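N-alpha-acetyltransferase 35, NatC auxiliary subunit (Saccharomyces cerevisiae, PDB 6YGA) serves as the auxiliary subunit of the NatC N-terminal acetyltransferase, which acetylates the N-terminal methionine of the L-A virus Gag protein. Local coordinates at residues V155-K160 with H232-L237; Q362-H367 with Q389-M394; K697-N702 with H706-E711. All blocks are in the same frame, centred on the assembly; numbering follows the deposited sequence.

Interaction 1. Residues V155-K160 with H232-L237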
# COMPACT_ATOMS: atom_id res chain seq x y z
N VAL B 155 5.34 -8.12 -25.36
CA VAL B 155 4.61 -7.58 -24.21
C VAL B 155 3.79 -8.67 -23.54
O VAL B 155 3.71 -8.73 -22.31
CB VAL B 155 3.74 -6.39 -24.66
CG1 VAL B 155 2.90 -5.88 -23.50
CG2 VAL B 155 4.62 -5.27 -25.20
N CYS B 156 3.17 -9.55 -24.32
CA CYS B 156 2.42 -10.65 -23.73
C CYS B 156 3.34 -11.58 -22.95
O CYS B 156 2.94 -12.13 -21.91
CB CYS B 156 1.65 -11.43 -24.80
SG CYS B 156 0.19 -10.59 -25.46
N TYR B 157 4.57 -11.77 -23.43
CA TYR B 157 5.55 -12.54 -22.66
C TYR B 157 5.90 -11.82 -21.37
O TYR B 157 6.14 -12.46 -20.34
CB TYR B 157 6.80 -12.79 -23.50
CG TYR B 157 7.76 -13.77 -22.86
CD1 TYR B 157 7.65 -15.13 -23.09
CD2 TYR B 157 8.78 -13.33 -22.01
CE1 TYR B 157 8.52 -16.03 -22.50
CE2 TYR B 157 9.65 -14.22 -21.42
CZ TYR B 157 9.52 -15.57 -21.67
OH TYR B 157 10.39 -16.46 -21.08
N LEU B 158 5.93 -10.49 -21.40
CA LEU B 158 6.24 -9.72 -20.20
C LEU B 158 5.17 -9.90 -19.13
O LEU B 158 5.48 -10.20 -17.97
CB LEU B 158 6.40 -8.24 -20.54
CG LEU B 158 6.63 -7.30 -19.36
CD1 LEU B 158 8.03 -7.50 -18.78
CD2 LEU B 158 6.42 -5.85 -19.78
N THR B 159 3.90 -9.72 -19.50
CA THR B 159 2.82 -9.84 -18.52
C THR B 159 2.76 -11.24 -17.92
O THR B 159 2.42 -11.40 -16.75
CB THR B 159 1.48 -9.49 -19.16
OG1 THR B 159 1.07 -10.55 -20.03
CG2 THR B 159 1.58 -8.20 -19.95
N LYS B 160 3.09 -12.27 -18.71
CA LYS B 160 3.17 -13.62 -18.16
C LYS B 160 4.26 -13.71 -17.11
O LYS B 160 4.09 -14.41 -16.10
CB LYS B 160 3.42 -14.62 -19.29
CG LYS B 160 3.37 -16.07 -18.84
CD LYS B 160 3.83 -17.02 -19.94
CE LYS B 160 3.64 -18.47 -19.55
NZ LYS B 160 4.13 -19.40 -20.60
N HIS B 232 14.06 -9.86 -21.44
CA HIS B 232 15.25 -10.37 -20.77
C HIS B 232 15.23 -10.15 -19.26
O HIS B 232 16.20 -10.53 -18.59
CB HIS B 232 16.50 -9.73 -21.35
CG HIS B 232 17.04 -10.44 -22.55
ND1 HIS B 232 17.78 -11.61 -22.46
CD2 HIS B 232 16.96 -10.15 -23.87
CE1 HIS B 232 18.12 -12.01 -23.67
NE2 HIS B 232 17.64 -11.14 -24.54
N LEU B 233 14.18 -9.55 -18.71
CA LEU B 233 14.17 -9.28 -17.27
C LEU B 233 14.05 -10.56 -16.46
O LEU B 233 14.45 -10.59 -15.29
CB LEU B 233 13.04 -8.32 -16.91
CG LEU B 233 13.27 -6.85 -17.24
CD1 LEU B 233 12.04 -6.01 -16.88
CD2 LEU B 233 14.50 -6.34 -16.51
N GLU B 234 13.52 -11.63 -17.05
CA GLU B 234 13.40 -12.88 -16.32
C GLU B 234 14.74 -13.55 -16.08
O GLU B 234 14.81 -14.49 -15.27
CB GLU B 234 12.46 -13.84 -17.06
CG GLU B 234 13.06 -14.47 -18.29
CD GLU B 234 12.21 -15.61 -18.83
OE1 GLU B 234 11.00 -15.63 -18.55
OE2 GLU B 234 12.77 -16.49 -19.52
N ASP B 235 15.81 -13.10 -16.74
CA ASP B 235 17.12 -13.70 -16.54
C ASP B 235 17.60 -13.54 -15.10
O ASP B 235 18.36 -14.38 -14.60
CB ASP B 235 18.15 -13.08 -17.49
CG ASP B 235 17.81 -13.28 -18.96
OD1 ASP B 235 17.10 -14.25 -19.29
OD2 ASP B 235 18.26 -12.46 -19.79
N HIS B 236 17.15 -12.49 -14.41
CA HIS B 236 17.63 -12.25 -13.05
C HIS B 236 17.04 -13.22 -12.04
O HIS B 236 17.56 -13.32 -10.92
CB HIS B 236 17.33 -10.80 -12.64
CG HIS B 236 17.90 -9.79 -13.59
ND1 HIS B 236 19.25 -9.69 -13.85
CD2 HIS B 236 17.29 -8.85 -14.35
CE1 HIS B 236 19.45 -8.72 -14.72
NE2 HIS B 236 18.28 -8.19 -15.04
N LEU B 237 15.99 -13.95 -12.40
CA LEU B 237 15.44 -15.00 -11.54
C LEU B 237 15.75 -16.40 -12.04
O LEU B 237 16.06 -17.28 -11.23
CB LEU B 237 13.92 -14.84 -11.41
CG LEU B 237 13.42 -13.78 -10.43
CD1 LEU B 237 11.99 -14.08 -10.05
CD2 LEU B 237 14.31 -13.71 -9.19

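Interaction 2. Residues Q362-H367 with Q389-M394. With EDO (1,2-ethanediol), chain C; EDO (1,2-ethanediol), chain D.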
# COMPACT_ATOMS: atom_id res chain seq x y z
N GLN B 362 22.84 -20.41 8.67
CA GLN B 362 24.16 -19.81 8.53
C GLN B 362 24.06 -18.29 8.37
O GLN B 362 24.84 -17.54 8.96
CB GLN B 362 24.89 -20.41 7.33
CG GLN B 362 25.35 -21.84 7.53
CD GLN B 362 26.00 -22.41 6.29
OE1 GLN B 362 26.01 -21.77 5.23
NE2 GLN B 362 26.56 -23.61 6.41
N PHE B 363 23.09 -17.83 7.58
CA PHE B 363 22.89 -16.40 7.38
C PHE B 363 22.50 -15.72 8.68
O PHE B 363 22.97 -14.61 8.98
CB PHE B 363 21.82 -16.19 6.30
CG PHE B 363 21.62 -14.76 5.91
CD1 PHE B 363 22.62 -14.06 5.25
CD2 PHE B 363 20.42 -14.13 6.16
CE1 PHE B 363 22.43 -12.75 4.87
CE2 PHE B 363 20.22 -12.81 5.78
CZ PHE B 363 21.23 -12.13 5.13
N TYR B 364 21.64 -16.36 9.48
CA TYR B 364 21.24 -15.79 10.76
C TYR B 364 22.41 -15.74 11.73
O TYR B 364 22.62 -14.73 12.41
CB TYR B 364 20.08 -16.60 11.35
CG TYR B 364 19.85 -16.35 12.83
CD1 TYR B 364 19.12 -15.25 13.26
CD2 TYR B 364 20.35 -17.22 13.79
CE1 TYR B 364 18.91 -15.02 14.60
CE2 TYR B 364 20.14 -17.00 15.13
CZ TYR B 364 19.41 -15.89 15.53
OH TYR B 364 19.20 -15.67 16.88
N LEU B 365 23.18 -16.83 11.82
CA LEU B 365 24.30 -16.86 12.75
C LEU B 365 25.37 -15.84 12.38
O LEU B 365 26.12 -15.37 13.25
CB LEU B 365 24.89 -18.26 12.80
CG LEU B 365 23.98 -19.34 13.40
CD1 LEU B 365 24.65 -20.70 13.30
CD2 LEU B 365 23.66 -19.01 14.85
N LEU B 366 25.46 -15.47 11.09
CA LEU B 366 26.39 -14.41 10.69
C LEU B 366 25.99 -13.07 11.30
O LEU B 366 26.85 -12.29 11.71
CB LEU B 366 26.45 -14.32 9.17
CG LEU B 366 27.52 -15.16 8.48
CD1 LEU B 366 27.33 -15.11 6.97
CD2 LEU B 366 28.91 -14.67 8.86
N HIS B 367 24.68 -12.79 11.35
CA HIS B 367 24.23 -11.55 11.97
C HIS B 367 24.58 -11.52 13.45
O HIS B 367 25.07 -10.50 13.96
CB HIS B 367 22.73 -11.37 11.78
CG HIS B 367 22.33 -11.05 10.37
ND1 HIS B 367 22.42 -11.97 9.35
CD2 HIS B 367 21.85 -9.91 9.81
CE1 HIS B 367 22.00 -11.41 8.22
NE2 HIS B 367 21.66 -10.17 8.48
N GLN B 389 16.00 -21.94 14.09
CA GLN B 389 15.20 -22.06 12.87
C GLN B 389 14.12 -20.98 12.83
O GLN B 389 13.90 -20.34 11.79
CB GLN B 389 14.57 -23.45 12.81
CG GLN B 389 14.18 -23.90 11.41
CD GLN B 389 15.32 -24.56 10.67
OE1 GLN B 389 16.05 -25.39 11.23
NE2 GLN B 389 15.50 -24.20 9.40
N GLU B 390 13.42 -20.78 13.95
CA GLU B 390 12.42 -19.73 14.03
C GLU B 390 13.05 -18.35 13.90
O GLU B 390 12.51 -17.47 13.22
CB GLU B 390 11.65 -19.84 15.35
CG GLU B 390 10.65 -18.73 15.62
CD GLU B 390 9.28 -18.99 15.01
OE1 GLU B 390 9.22 -19.63 13.94
OE2 GLU B 390 8.27 -18.57 15.61
N SER B 391 14.20 -18.13 14.55
CA SER B 391 14.86 -16.84 14.45
C SER B 391 15.31 -16.55 13.02
O SER B 391 15.20 -15.42 12.55
CB SER B 391 16.04 -16.78 15.41
OG SER B 391 15.63 -16.99 16.75
N SER B 392 15.79 -17.58 12.32
CA SER B 392 16.24 -17.39 10.94
C SER B 392 15.08 -17.02 10.03
O SER B 392 15.22 -16.14 9.16
CB SER B 392 16.93 -18.65 10.43
OG SER B 392 17.99 -19.02 11.28
N ASN B 393 13.93 -17.67 10.20
CA ASN B 393 12.75 -17.30 9.44
C ASN B 393 12.29 -15.89 9.78
O ASN B 393 11.87 -15.14 8.89
CB ASN B 393 11.62 -18.31 9.69
CG ASN B 393 11.94 -19.69 9.15
OD1 ASN B 393 12.67 -19.83 8.16
ND2 ASN B 393 11.40 -20.73 9.78
N MSE B 394 12.39 -15.51 11.05
CA MSE B 394 12.01 -14.17 11.48
C MSE B 394 12.88 -13.12 10.80
O MSE B 394 12.40 -12.06 10.39
CB MSE B 394 12.13 -14.04 13.00
CG MSE B 394 11.28 -12.94 13.61
SE MSE B 394 9.38 -13.29 13.39
CE MSE B 394 8.86 -11.58 12.63
C1 EDO C . 28.07 -17.65 11.18
O1 EDO C . 27.99 -18.31 9.91
C2 EDO C . 29.25 -18.18 11.99
O2 EDO C . 29.07 -17.78 13.36
C1 EDO D . 23.78 -7.53 12.01
O1 EDO D . 24.41 -7.68 13.29
C2 EDO D . 22.36 -7.01 12.19
O2 EDO D . 21.60 -7.95 12.97

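Interaction 3. Residues K697-N702 with H706-E711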
# COMPACT_ATOMS: atom_id res chain seq x y z
N LYS B 697 7.41 36.08 21.35
CA LYS B 697 7.74 37.19 22.24
C LYS B 697 7.02 38.46 21.80
O LYS B 697 6.50 39.21 22.64
CB LYS B 697 9.25 37.40 22.28
CG LYS B 697 10.01 36.34 23.06
CD LYS B 697 11.51 36.58 22.99
CE LYS B 697 12.27 35.67 23.93
NZ LYS B 697 11.94 35.93 25.36
N LYS B 698 6.98 38.73 20.49
CA LYS B 698 6.23 39.88 20.00
C LYS B 698 4.73 39.70 20.23
O LYS B 698 4.01 40.68 20.47
CB LYS B 698 6.51 40.09 18.51
CG LYS B 698 7.96 40.38 18.16
CD LYS B 698 8.12 40.68 16.68
CE LYS B 698 7.30 41.89 16.27
NZ LYS B 698 7.74 43.13 16.98
N ASN B 699 4.25 38.46 20.16
CA ASN B 699 2.81 38.22 20.22
C ASN B 699 2.26 38.47 21.63
O ASN B 699 1.16 39.00 21.78
CB ASN B 699 2.49 36.79 19.77
CG ASN B 699 1.10 36.66 19.18
OD1 ASN B 699 0.63 37.53 18.45
ND2 ASN B 699 0.43 35.56 19.49
N ILE B 700 3.01 38.08 22.66
CA ILE B 700 2.57 38.31 24.03
C ILE B 700 2.44 39.80 24.32
O ILE B 700 1.53 40.23 25.03
CB ILE B 700 3.53 37.61 25.02
CG1 ILE B 700 3.24 36.11 25.09
CG2 ILE B 700 3.45 38.24 26.41
CD1 ILE B 700 3.97 35.39 26.20
N LYS B 701 3.34 40.61 23.74
CA LYS B 701 3.31 42.05 23.99
C LYS B 701 2.03 42.69 23.48
O LYS B 701 1.50 43.61 24.10
CB LYS B 701 4.53 42.70 23.34
CG LYS B 701 4.57 44.22 23.44
CD LYS B 701 5.77 44.77 22.68
CE LYS B 701 7.07 44.16 23.19
NZ LYS B 701 8.24 44.63 22.40
N ASN B 702 1.51 42.20 22.35
CA ASN B 702 0.35 42.81 21.70
C ASN B 702 -0.93 42.18 22.22
O ASN B 702 -1.02 40.95 22.37
CB ASN B 702 0.45 42.65 20.19
CG ASN B 702 1.78 43.11 19.63
OD1 ASN B 702 2.50 43.87 20.28
ND2 ASN B 702 2.11 42.66 18.43
N HIS B 706 -2.21 37.23 17.26
CA HIS B 706 -2.69 36.33 16.23
C HIS B 706 -3.08 34.98 16.82
O HIS B 706 -2.64 34.60 17.91
CB HIS B 706 -1.63 36.12 15.15
CG HIS B 706 -1.58 37.22 14.13
ND1 HIS B 706 -0.76 38.32 14.26
CD2 HIS B 706 -2.26 37.39 12.97
CE1 HIS B 706 -0.93 39.11 13.22
NE2 HIS B 706 -1.83 38.57 12.43
N GLU B 707 -3.90 34.26 16.08
CA GLU B 707 -4.32 32.91 16.44
C GLU B 707 -3.54 31.92 15.58
O GLU B 707 -3.69 31.91 14.36
CB GLU B 707 -5.82 32.74 16.22
CG GLU B 707 -6.52 31.88 17.26
CD GLU B 707 -8.00 31.69 16.97
OE1 GLU B 707 -8.56 32.47 16.18
OE2 GLU B 707 -8.59 30.74 17.52
N TYR B 708 -2.70 31.12 16.23
CA TYR B 708 -1.81 30.19 15.53
C TYR B 708 -2.24 28.75 15.74
O TYR B 708 -2.86 28.40 16.75
CB TYR B 708 -0.36 30.34 16.02
CG TYR B 708 0.26 31.69 15.75
CD1 TYR B 708 0.78 32.00 14.50
CD2 TYR B 708 0.35 32.65 16.75
CE1 TYR B 708 1.35 33.22 14.25
CE2 TYR B 708 0.92 33.88 16.51
CZ TYR B 708 1.42 34.16 15.25
OH TYR B 708 1.99 35.39 15.01
N LYS B 709 -1.90 27.91 14.76
CA LYS B 709 -2.01 26.47 14.87
C LYS B 709 -0.65 25.86 14.55
O LYS B 709 0.16 26.46 13.83
CB LYS B 709 -3.08 25.91 13.93
CG LYS B 709 -2.80 26.14 12.46
CD LYS B 709 -3.96 25.67 11.59
CE LYS B 709 -3.70 25.96 10.12
NZ LYS B 709 -4.85 25.56 9.26
N VAL B 710 -0.40 24.67 15.09
CA VAL B 710 0.86 23.97 14.86
C VAL B 710 0.61 22.88 13.83
O VAL B 710 -0.38 22.14 13.91
CB VAL B 710 1.41 23.37 16.17
CG1 VAL B 710 2.79 22.76 15.93
CG2 VAL B 710 1.48 24.44 17.25
N GLU B 711 1.51 22.79 12.84
CA GLU B 711 1.43 21.76 11.82
C GLU B 711 2.77 21.06 11.72
O GLU B 711 3.83 21.68 11.88
CB GLU B 711 1.06 22.35 10.45
CG GLU B 711 -0.32 22.98 10.37
CD GLU B 711 -0.67 23.43 8.97
OE1 GLU B 711 0.24 23.48 8.12
OE2 GLU B 711 -1.85 23.73 8.70

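Interaction 1. Residues V155-K160 with H232-L237
A phenol-carboxylate hydrogen bond ties the long helix 142-167 to the turn that follows helix 215-231, in the helical N-terminal half of this auxiliary subunit. Tyr157 gives its hydroxyl proton to Glu234, OH lying 2.7 Å from OE1. Tyr157 OH also lies 2.8 Å from Glu234 OE2, so it sits near both oxygens, but the bond is assigned to OE1. The hydroxyl approaches OE1 from above the carboxylate plane, 41° out of it, and the ring and carboxylate planes stand 55° apart. Tyr157 CG lies anti to the backbone N (chi1 -171°), which carries the ring toward the turn, while Glu234, extended beyond CG, comes in across it at about a right angle. The carboxylate carbon CD of Glu234 sits at the edge of the ring, 3.9 Å from Tyr157 CE2.

Helix 193-209 lines the same gap, with Gln193 touching both Tyr157 and Glu234, so the bond lies between helix 142-167, helix 193-209 and the turn at 232-234, in a largely helical part of the chain. Tyr157 is buried, and its hydroxyl finds an acceptor in the partly exposed Glu234. Beside Glu234 the turn is braced internally: His232 ND1 donates to the syn lone pair of Asp235 OD2, 2.8 Å away, with the acceptor almost exactly in the imidazole plane. The other carboxylate oxygen of Asp235 accepts from Gln193 NE2, and the His232 ring stacks on His246. On helix 142-167, next to Tyr157, Leu158 packs on Val100 of helix 85-104.

Interaction 2. Residues Q362-H367 with Q389-M394
Tyr364 lays one face of its ring over Ser391, whose CB meets both CE1 and CZ of Tyr364 at 3.5 Å. CB of Ser391 thus sits over the hydroxyl-bearing half of the ring, a van der Waals contact of the methylene with the ring face. The base of the same side chain is touched by the next residue, with Ser392 OG 3.2 Å from Tyr364 CB. With chi1 at 163°, Tyr364 lays its side chain against helix 386-402, Ser392 at its base and Ser391 over the phenol end; Ser392 N also lies over the same face.

The small side chains of Ser391 and Ser392 probably allow helices 360-372 and 386-402 to come close, CA of Tyr364 and CA of Ser392 being 5.3 Å apart; the pair belongs to the region assigned to NAA35-like TPR repeats, built from helices packed on one another. Neither serine hydroxyl is hydrogen-bonded to the tyrosine: Ser391 OG bonds to Leu387 O and Ser392 OG to Ile388 O, each turning back to the carbonyl four residues earlier in its own helix. Trp438 of helix 433-456 meets the Tyr364 ring edge-to-face. One turn along helix 360-372, His367 ND1 donates to Phe363 O at 2.7 Å, the acceptor lying in the imidazole plane, and its NE2 bonds to Tyr399 OH, so both ring nitrogens are engaged. The ethanediol of chain D, probably from the crystallisation liquor, donates through O1 to His367 O at 3.0 Å.

Interaction 3. Residues K697-N702 with H706-E711
The backbone leaves helix 668-701 at Asn702, turns through a short loop and enters strand 708-713, bringing CA of His706 to within 7.1 Å of CA of Asn699. The side chain of Asn699 bridges this turn. Its OD1 accepts the backbone N-H of His706, with 3.1 Å between OD1 and N; the bond lies in the carbonyl plane on a lone pair, with an N-H...O angle of 150°. Asn699 ND2 faces the edge of the Tyr708 ring instead, 3.5 Å from CE2. Amide and ring are turned 73° against each other, and the two side chains run antiparallel past each other. A chi1 of -153° sets the Asn699 amide trans to its own N and carries it out from the last turn of the helix toward the returning chain.

The loop joins the long helix to an antiparallel two-stranded hairpin: strand 708-713 pairs with 724-729, and Tyr708 rests on Leu727 and Ile729 of that partner. Ser705, in the loop, adds a second brace, its single hydroxyl shared in hydrogen bonding between Asn699 O and Asn702 O at the helix end. The contact lies at the surface. Glu707, just before the strand, pairs with Lys730, and Glu711 within it with Arg728, both as salt bridges; along the strand itself Lys709 NZ makes a further salt bridge with Glu711 OE2, 3.6 Å away.

Overall arrangement
The three contacts come in series along the chain. Interaction 1 joins helix 142-167 to the turn leading into helix 235-238, and interaction 2 packs helix 360-372 on helix 386-402; their centres are 32 Å apart and their nearest atoms about 16 Å. Interaction 3 lies far off, at the end of helix 668-701 and the start of the antiparallel hairpin, its centre 59 Å from that of interaction 1, on the opposite side of the chain's centre, and 54 Å from that of interaction 2. Interactions 2 and 3 both belong to the NAA35-like TPR-repeat region, whereas 155-160 belongs to the Mak10 region. The subunit is elongated and mostly helical, and no other chain of the assembly touches these contacts.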